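Local coordinates for Iron(III) ABC transporter, periplasmic iron-compound-binding protein (Vibrio cholerae, PDB 3TEF) that probably binds iron(III)-loaded catecholate siderophores in the periplasm and delivers them to an ABC transporter for iron uptake, at residues Ala243-Ala246 with Tyr247-His251; Asp201-Ser204 with Phe205-Arg209; Gln272-Ala275 with Asp276-Ser280. One frame throughout, in Å; residues are numbered along the deposited sequence.

Contact 1: residues Ala243-Ala246 with Tyr247-His251; sequences ATTA and YKNGH
Thr244 O accepts from Lys248 N at 3.3 Å and Thr245 O from Asn249 N at 2.9 Å, so residues 245-248 wind as a single short helical turn. Gly250 ends it with positive phi (66°) in a Schellman motif: His251 N reaches back five residues to Ala246 O at 2.6 Å, and Gly250 N binds Tyr247 O. Thr244 holds the N-cap position, but its side chain makes no capping bond. The Thr244 CG2 methyl lies 3.7 Å from Tyr247 CB. Thr245 and Asn249 run side by side and point the same way. Thr245 turns CG2 anti to its own N (OG1 at chi1 -62°), which sets that methyl 3.7 Å from Asn249 ND2. The extended Lys248 chain passes over Thr244 O, with CG 3.5 Å from that oxygen. The Tyr247 ring leads away from the turn, and its OH bonds Lys242 NZ. Asn212 OD1 takes the place of a capping side chain from Thr244: it accepts from Thr245 N and lies in a weak bond with Thr244 OG1. Ala246 packs on Leu216 and Ile252, so the turn sits beside strands 215-220 and 252-254, and leads through residues 249-251 into the latter.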
loop_
_atom_site.group_PDB
_atom_site.type_symbol
_atom_site.label_atom_id
_atom_site.label_comp_id
_atom_site.label_asym_id
_atom_site.label_seq_id
_atom_site.Cartn_x
_atom_site.Cartn_y
_atom_site.Cartn_z
ATOM N N ALA A 243 -13.372 24.972 -10.045
ATOM C CA ALA A 243 -13.029 25.576 -11.327
ATOM C C ALA A 243 -12.209 24.625 -12.188
ATOM O O ALA A 243 -11.743 24.991 -13.266
ATOM C CB ALA A 243 -12.273 26.878 -11.106
ATOM N N THR A 244 -12.051 23.396 -11.708
ATOM C CA THR A 244 -11.207 22.413 -12.366
ATOM C C THR A 244 -12.021 21.513 -13.301
ATOM O O THR A 244 -13.201 21.262 -13.061
ATOM C CB THR A 244 -10.458 21.561 -11.310
ATOM O OG1 THR A 244 -9.111 21.324 -11.735
ATOM C CG2 THR A 244 -11.172 20.245 -11.059
ATOM N N THR A 245 -11.385 21.041 -14.370
ATOM C CA THR A 245 -12.014 20.098 -15.292
ATOM C C THR A 245 -12.432 18.816 -14.573
ATOM O O THR A 245 -13.497 18.255 -14.842
ATOM C CB THR A 245 -11.065 19.724 -16.450
ATOM O OG1 THR A 245 -10.740 20.894 -17.210
ATOM C CG2 THR A 245 -11.714 18.694 -17.368
ATOM N N ALA A 246 -11.583 18.355 -13.659
ATOM C CA ALA A 246 -11.846 17.127 -12.915
ATOM C C ALA A 246 -13.153 17.196 -12.144
ATOM O O ALA A 246 -13.919 16.233 -12.122
ATOM C CB ALA A 246 -10.690 16.814 -11.971
ATOM N N TYR A 247 -13.408 18.328 -11.501
ATOM C CA TYR A 247 -14.655 18.492 -10.765
ATOM C C TYR A 247 -15.845 18.461 -11.721
ATOM O O TYR A 247 -16.829 17.759 -11.488
ATOM C CB TYR A 247 -14.676 19.802 -9.981
ATOM C CG TYR A 247 -16.011 20.041 -9.307
ATOM C CD1 TYR A 247 -16.338 19.388 -8.125
ATOM C CD2 TYR A 247 -16.953 20.898 -9.865
ATOM C CE1 TYR A 247 -17.558 19.591 -7.511
ATOM C CE2 TYR A 247 -18.175 21.110 -9.256
ATOM C CZ TYR A 247 -18.472 20.452 -8.080
ATOM O OH TYR A 247 -19.686 20.653 -7.464
ATOM N N LYS A 248 -15.745 19.238 -12.794
ATOM C CA LYS A 248 -16.843 19.368 -13.750
ATOM C C LYS A 248 -17.205 18.030 -14.397
ATOM O O LYS A 248 -18.382 17.698 -14.544
ATOM C CB LYS A 248 -16.490 20.396 -14.825
ATOM C CG LYS A 248 -16.451 21.835 -14.338
ATOM C CD LYS A 248 -15.733 22.726 -15.352
ATOM C CE LYS A 248 -15.508 24.134 -14.818
ATOM N NZ LYS A 248 -14.699 24.952 -15.767
ATOM N N ASN A 249 -16.191 17.267 -14.791
ATOM C CA ASN A 249 -16.415 15.966 -15.413
ATOM C C ASN A 249 -16.778 14.909 -14.383
ATOM O O ASN A 249 -17.012 13.749 -14.725
ATOM C CB ASN A 249 -15.180 15.520 -16.201
ATOM C CG ASN A 249 -14.963 16.338 -17.465
ATOM O OD1 ASN A 249 -15.650 17.338 -17.700
ATOM N ND2 ASN A 249 -14.003 15.916 -18.286
ATOM N N GLY A 250 -16.817 15.317 -13.118
ATOM C CA GLY A 250 -17.125 14.404 -12.035
ATOM C C GLY A 250 -16.040 13.360 -11.875
ATOM O O GLY A 250 -16.320 12.208 -11.543
ATOM N N HIS A 251 -14.794 13.762 -12.112
ATOM C CA HIS A 251 -13.675 12.834 -12.023
ATOM C C HIS A 251 -12.708 13.187 -10.897
ATOM O O HIS A 251 -11.493 13.061 -11.066
ATOM C CB HIS A 251 -12.919 12.744 -13.359
ATOM C CG HIS A 251 -13.676 12.029 -14.435
ATOM N ND1 HIS A 251 -13.376 12.165 -15.777
ATOM C CD2 HIS A 251 -14.717 11.161 -14.377
ATOM C CE1 HIS A 251 -14.197 11.423 -16.491
ATOM N NE2 HIS A 251 -15.025 10.799 -15.664
#

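Contact 2: residues Asp201-Ser204 with Phe205-Arg209; sequences DLIS and FEYIR
The CG2 methyl of Ile203 sits over the centre of one face of the Tyr207 ring, a CH-pi contact. Ile203 CG2 lies 3.4 Å from the centroid of the Tyr207 ring and 3° off the ring normal, so all six ring carbons are at nearly equal distance from it. Two torsions produce this. Ile203 has CG1 between its backbone N and carbonyl carbon (chi1 57°), which leaves CG2 beside the N. Tyr207 swings its ring anti to the backbone N (chi1 170°), back toward the residues before the helix. The other Ile203 branch also takes part: CD1 is 3.8 Å from Tyr207 CD2 and 4.1 Å from Ile208 CG1. Ser204 is the N-cap of helix 205-211. Ser204 OG accepts from Tyr207 N at 3.2 Å, which satisfies an N-H of the open first turn. Ser204 O starts the helical bonding, accepting from Ile208 N at 3.2 Å. The Glu206 chain bends at chi2, which brings OE1 back to 3.6 Å from Ser204 CB. The Phe205 ring goes the other way and meets Phe236, with Leu240 and Val241 of helix 239-242 also touching it. Ile203 and Ile208 both pack on Val162 of strand 158-165, and backbone hydrogen bonding of Ile203 with Leu169 keeps the segment beside strand 168-172, just ahead of helix 205-211.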
loop_
_atom_site.group_PDB
_atom_site.type_symbol
_atom_site.label_atom_id
_atom_site.label_comp_id
_atom_site.label_asym_id
_atom_site.label_seq_id
_atom_site.Cartn_x
_atom_site.Cartn_y
_atom_site.Cartn_z
ATOM N N ASP A 201 5.871 16.225 -3.258
ATOM C CA ASP A 201 6.224 17.627 -3.448
ATOM C C ASP A 201 5.085 18.517 -2.999
ATOM O O ASP A 201 3.921 18.248 -3.293
ATOM C CB ASP A 201 6.543 17.919 -4.911
ATOM C CG ASP A 201 7.892 17.351 -5.341
ATOM O OD1 ASP A 201 8.931 17.948 -4.985
ATOM O OD2 ASP A 201 7.913 16.309 -6.030
ATOM N N LEU A 202 5.422 19.587 -2.294
ATOM C CA LEU A 202 4.400 20.472 -1.753
ATOM C C LEU A 202 3.723 21.290 -2.845
ATOM O O LEU A 202 4.386 21.918 -3.671
ATOM C CB LEU A 202 4.999 21.407 -0.684
ATOM C CG LEU A 202 3.962 22.169 0.157
ATOM C CD1 LEU A 202 3.233 21.226 1.109
ATOM C CD2 LEU A 202 4.635 23.296 0.933
ATOM N N ILE A 203 2.397 21.287 -2.833
ATOM C CA ILE A 203 1.617 22.080 -3.771
ATOM C C ILE A 203 0.584 22.931 -3.029
ATOM O O ILE A 203 0.750 23.226 -1.845
ATOM C CB ILE A 203 0.945 21.188 -4.839
ATOM C CG1 ILE A 203 0.053 20.132 -4.189
ATOM C CG2 ILE A 203 2.017 20.502 -5.687
ATOM C CD1 ILE A 203 -0.874 19.418 -5.187
ATOM N N SER A 204 -0.475 23.322 -3.729
ATOM C CA SER A 204 -1.489 24.208 -3.174
ATOM C C SER A 204 -2.738 24.070 -4.020
ATOM O O SER A 204 -2.719 23.411 -5.056
ATOM C CB SER A 204 -1.001 25.651 -3.236
ATOM O OG SER A 204 -0.744 26.022 -4.584
ATOM N N PHE A 205 -3.831 24.685 -3.587
ATOM C CA PHE A 205 -5.037 24.665 -4.403
ATOM C C PHE A 205 -4.835 25.465 -5.688
ATOM O O PHE A 205 -5.403 25.144 -6.731
ATOM C CB PHE A 205 -6.242 25.176 -3.617
ATOM C CG PHE A 205 -6.719 24.224 -2.561
ATOM C CD1 PHE A 205 -7.262 22.996 -2.909
ATOM C CD2 PHE A 205 -6.633 24.556 -1.217
ATOM C CE1 PHE A 205 -7.707 22.114 -1.930
ATOM C CE2 PHE A 205 -7.073 23.679 -0.241
ATOM C CZ PHE A 205 -7.611 22.457 -0.598
ATOM N N GLU A 206 -4.015 26.502 -5.613
ATOM C CA GLU A 206 -3.709 27.302 -6.787
ATOM C C GLU A 206 -3.013 26.445 -7.851
ATOM O O GLU A 206 -3.283 26.580 -9.044
ATOM C CB GLU A 206 -2.847 28.510 -6.402
ATOM C CG GLU A 206 -3.608 29.621 -5.646
ATOM C CD GLU A 206 -3.882 29.305 -4.172
ATOM O OE1 GLU A 206 -3.575 28.183 -3.708
ATOM O OE2 GLU A 206 -4.411 30.195 -3.469
ATOM N N TYR A 207 -2.120 25.564 -7.406
ATOM C CA TYR A 207 -1.416 24.643 -8.295
ATOM C C TYR A 207 -2.388 23.661 -8.962
ATOM O O TYR A 207 -2.265 23.370 -10.155
ATOM C CB TYR A 207 -0.345 23.904 -7.490
ATOM C CG TYR A 207 0.345 22.738 -8.161
ATOM C CD1 TYR A 207 1.662 22.850 -8.606
ATOM C CD2 TYR A 207 -0.295 21.510 -8.306
ATOM C CE1 TYR A 207 2.316 21.781 -9.195
ATOM C CE2 TYR A 207 0.349 20.431 -8.899
ATOM C CZ TYR A 207 1.653 20.574 -9.340
ATOM O OH TYR A 207 2.303 19.507 -9.921
ATOM N N ILE A 208 -3.351 23.154 -8.194
ATOM C CA ILE A 208 -4.351 22.233 -8.737
ATOM C C ILE A 208 -5.197 22.934 -9.797
ATOM O O ILE A 208 -5.404 22.407 -10.894
ATOM C CB ILE A 208 -5.265 21.653 -7.632
ATOM C CG1 ILE A 208 -4.455 20.780 -6.666
ATOM C CG2 ILE A 208 -6.399 20.834 -8.245
ATOM C CD1 ILE A 208 -5.219 20.364 -5.421
ATOM N N ARG A 209 -5.666 24.133 -9.473
ATOM C CA ARG A 209 -6.477 24.919 -10.402
ATOM C C ARG A 209 -5.688 25.341 -11.640
ATOM O O ARG A 209 -6.174 25.218 -12.764
ATOM C CB ARG A 209 -7.058 26.148 -9.693
ATOM C CG ARG A 209 -7.747 27.149 -10.613
ATOM C CD ARG A 209 -8.883 26.514 -11.395
ATOM N NE ARG A 209 -9.507 27.475 -12.304
ATOM C CZ ARG A 209 -9.348 27.480 -13.624
ATOM N NH1 ARG A 209 -8.592 26.561 -14.212
ATOM N NH2 ARG A 209 -9.954 28.402 -14.361
#

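Contact 3: residues Gln272-Ala275 with Asp276-Ser280; sequences QMVA and DMKAS
Asp276 and Gln272, one helical turn apart, are joined twice. Asp276 N gives its hydrogen to Gln272 O at 2.8 Å. The amide returns a bond, from Gln272 NE2 to Asp276 OD1 at 3.0 Å. Gln272 has CG anti to its backbone N (chi1 -175°) and then bends at chi2, which carries the amide forward along the helix. The acceptor lies in the amide plane, but NE2 meets OD1 from well above the carboxylate plane, 50° out of it. The two flat groups are turned 47° against each other. The second carboxylate oxygen has separate partners: Asp276 OD2 accepts from Trp260 NE1 and from Asp256 N. Three donors therefore grip this carboxylate, which would probably favour its charged form. Trp260 belongs to helix 257-262, so the aspartate ties the C-terminal helix 267-279 to the helix before it and to the loop at Asp256. The backbone follows the regular i to i+4 pattern of an alpha-helix. Met277 N bonds Met273 O, Lys278 N bonds Val274 O, and Ala279 N bonds Ala275 O, all at 2.9 to 3.1 Å. Ser280 N continues the series to Asp276 O at 3.2 Å. Ser280 OG adds a weak bond to Met277 O. The Lys278 chain runs alongside Val274, with its CE 3.9 Å from Val274 CG1. Val274 also touches Gln144 and Ile148 of the long helix 131-154, and Met277 packs against Ile148 and Trp260.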
loop_
_atom_site.group_PDB
_atom_site.type_symbol
_atom_site.label_atom_id
_atom_site.label_comp_id
_atom_site.label_asym_id
_atom_site.label_seq_id
_atom_site.Cartn_x
_atom_site.Cartn_y
_atom_site.Cartn_z
ATOM N N GLN A 272 -9.135 -3.310 -3.526
ATOM C CA GLN A 272 -9.744 -2.001 -3.326
ATOM C C GLN A 272 -9.193 -0.929 -4.270
ATOM O O GLN A 272 -9.947 -0.082 -4.753
ATOM C CB GLN A 272 -9.612 -1.548 -1.869
ATOM C CG GLN A 272 -10.338 -0.248 -1.553
ATOM C CD GLN A 272 -11.845 -0.390 -1.642
ATOM O OE1 GLN A 272 -12.428 -1.252 -0.988
ATOM N NE2 GLN A 272 -12.476 0.434 -2.475
ATOM N N MET A 273 -7.878 -0.943 -4.511
ATOM C CA MET A 273 -7.302 -0.018 -5.484
ATOM C C MET A 273 -7.979 -0.189 -6.838
ATOM O O MET A 273 -8.311 0.788 -7.499
ATOM C CB MET A 273 -5.794 -0.245 -5.629
ATOM C CG MET A 273 -5.005 0.056 -4.347
ATOM S SD MET A 273 -3.316 -0.548 -4.427
ATOM C CE MET A 273 -2.697 0.413 -5.815
ATOM N N VAL A 274 -8.131 -1.440 -7.260
ATOM C CA VAL A 274 -8.824 -1.738 -8.514
ATOM C C VAL A 274 -10.256 -1.183 -8.505
ATOM O O VAL A 274 -10.685 -0.508 -9.452
ATOM C CB VAL A 274 -8.848 -3.251 -8.792
ATOM C CG1 VAL A 274 -9.899 -3.584 -9.851
ATOM C CG2 VAL A 274 -7.474 -3.729 -9.231
ATOM N N ALA A 275 -10.983 -1.448 -7.428
ATOM C CA ALA A 275 -12.348 -0.936 -7.299
ATOM C C ALA A 275 -12.374 0.587 -7.390
ATOM O O ALA A 275 -13.252 1.156 -8.040
ATOM C CB ALA A 275 -12.992 -1.403 -6.005
ATOM N N ASP A 276 -11.423 1.249 -6.736
ATOM C CA ASP A 276 -11.375 2.709 -6.763
ATOM C C ASP A 276 -11.151 3.224 -8.181
ATOM O O ASP A 276 -11.783 4.197 -8.598
ATOM C CB ASP A 276 -10.283 3.273 -5.841
ATOM C CG ASP A 276 -10.625 3.160 -4.365
ATOM O OD1 ASP A 276 -11.809 2.937 -4.015
ATOM O OD2 ASP A 276 -9.692 3.321 -3.541
ATOM N N MET A 277 -10.243 2.581 -8.912
ATOM C CA MET A 277 -9.925 3.000 -10.275
ATOM C C MET A 277 -11.121 2.766 -11.207
ATOM O O MET A 277 -11.440 3.609 -12.043
ATOM C CB MET A 277 -8.676 2.286 -10.795
ATOM C CG MET A 277 -7.357 2.679 -10.107
ATOM S SD MET A 277 -6.654 4.306 -10.532
ATOM C CE MET A 277 -7.550 5.372 -9.414
ATOM N N LYS A 278 -11.786 1.627 -11.051
ATOM C CA LYS A 278 -13.005 1.359 -11.818
ATOM C C LYS A 278 -14.025 2.480 -11.632
ATOM O O LYS A 278 -14.585 3.001 -12.604
ATOM C CB LYS A 278 -13.613 0.014 -11.419
ATOM C CG LYS A 278 -12.885 -1.184 -12.013
ATOM C CD LYS A 278 -13.548 -2.496 -11.607
ATOM C CE LYS A 278 -12.932 -3.684 -12.336
ATOM N NZ LYS A 278 -13.226 -3.656 -13.796
ATOM N N ALA A 279 -14.246 2.857 -10.376
ATOM C CA ALA A 279 -15.214 3.890 -10.038
ATOM C C ALA A 279 -14.886 5.219 -10.716
ATOM O O ALA A 279 -15.785 5.904 -11.202
ATOM C CB ALA A 279 -15.308 4.059 -8.529
ATOM N N SER A 280 -13.607 5.581 -10.762
ATOM C CA SER A 280 -13.216 6.844 -11.384
ATOM C C SER A 280 -13.047 6.692 -12.893
ATOM O O SER A 280 -13.966 6.976 -13.663
ATOM C CB SER A 280 -11.934 7.393 -10.758
ATOM O OG SER A 280 -10.783 6.799 -11.332
#

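Along the chain the order is contact 2, contact 1, contact 3. Each is a local contact within one continuous segment, so none closes a long loop and none nests in or crosses another. Contact 2 marks the passage from strand 201-202 into helix 205-211. Contact 1 is the turn leading into strand 252-254. These two touch: Ala243 CB lies 3.1 Å from Arg209 NE, and strands of the same mixed sheet line both. Contact 3 lies at the end of the modelled chain, on helix 267-279, against helices 257-262 and 131-154. It does not touch contact 2. Its nearest atoms are about 4 Å from contact 1, with no touch.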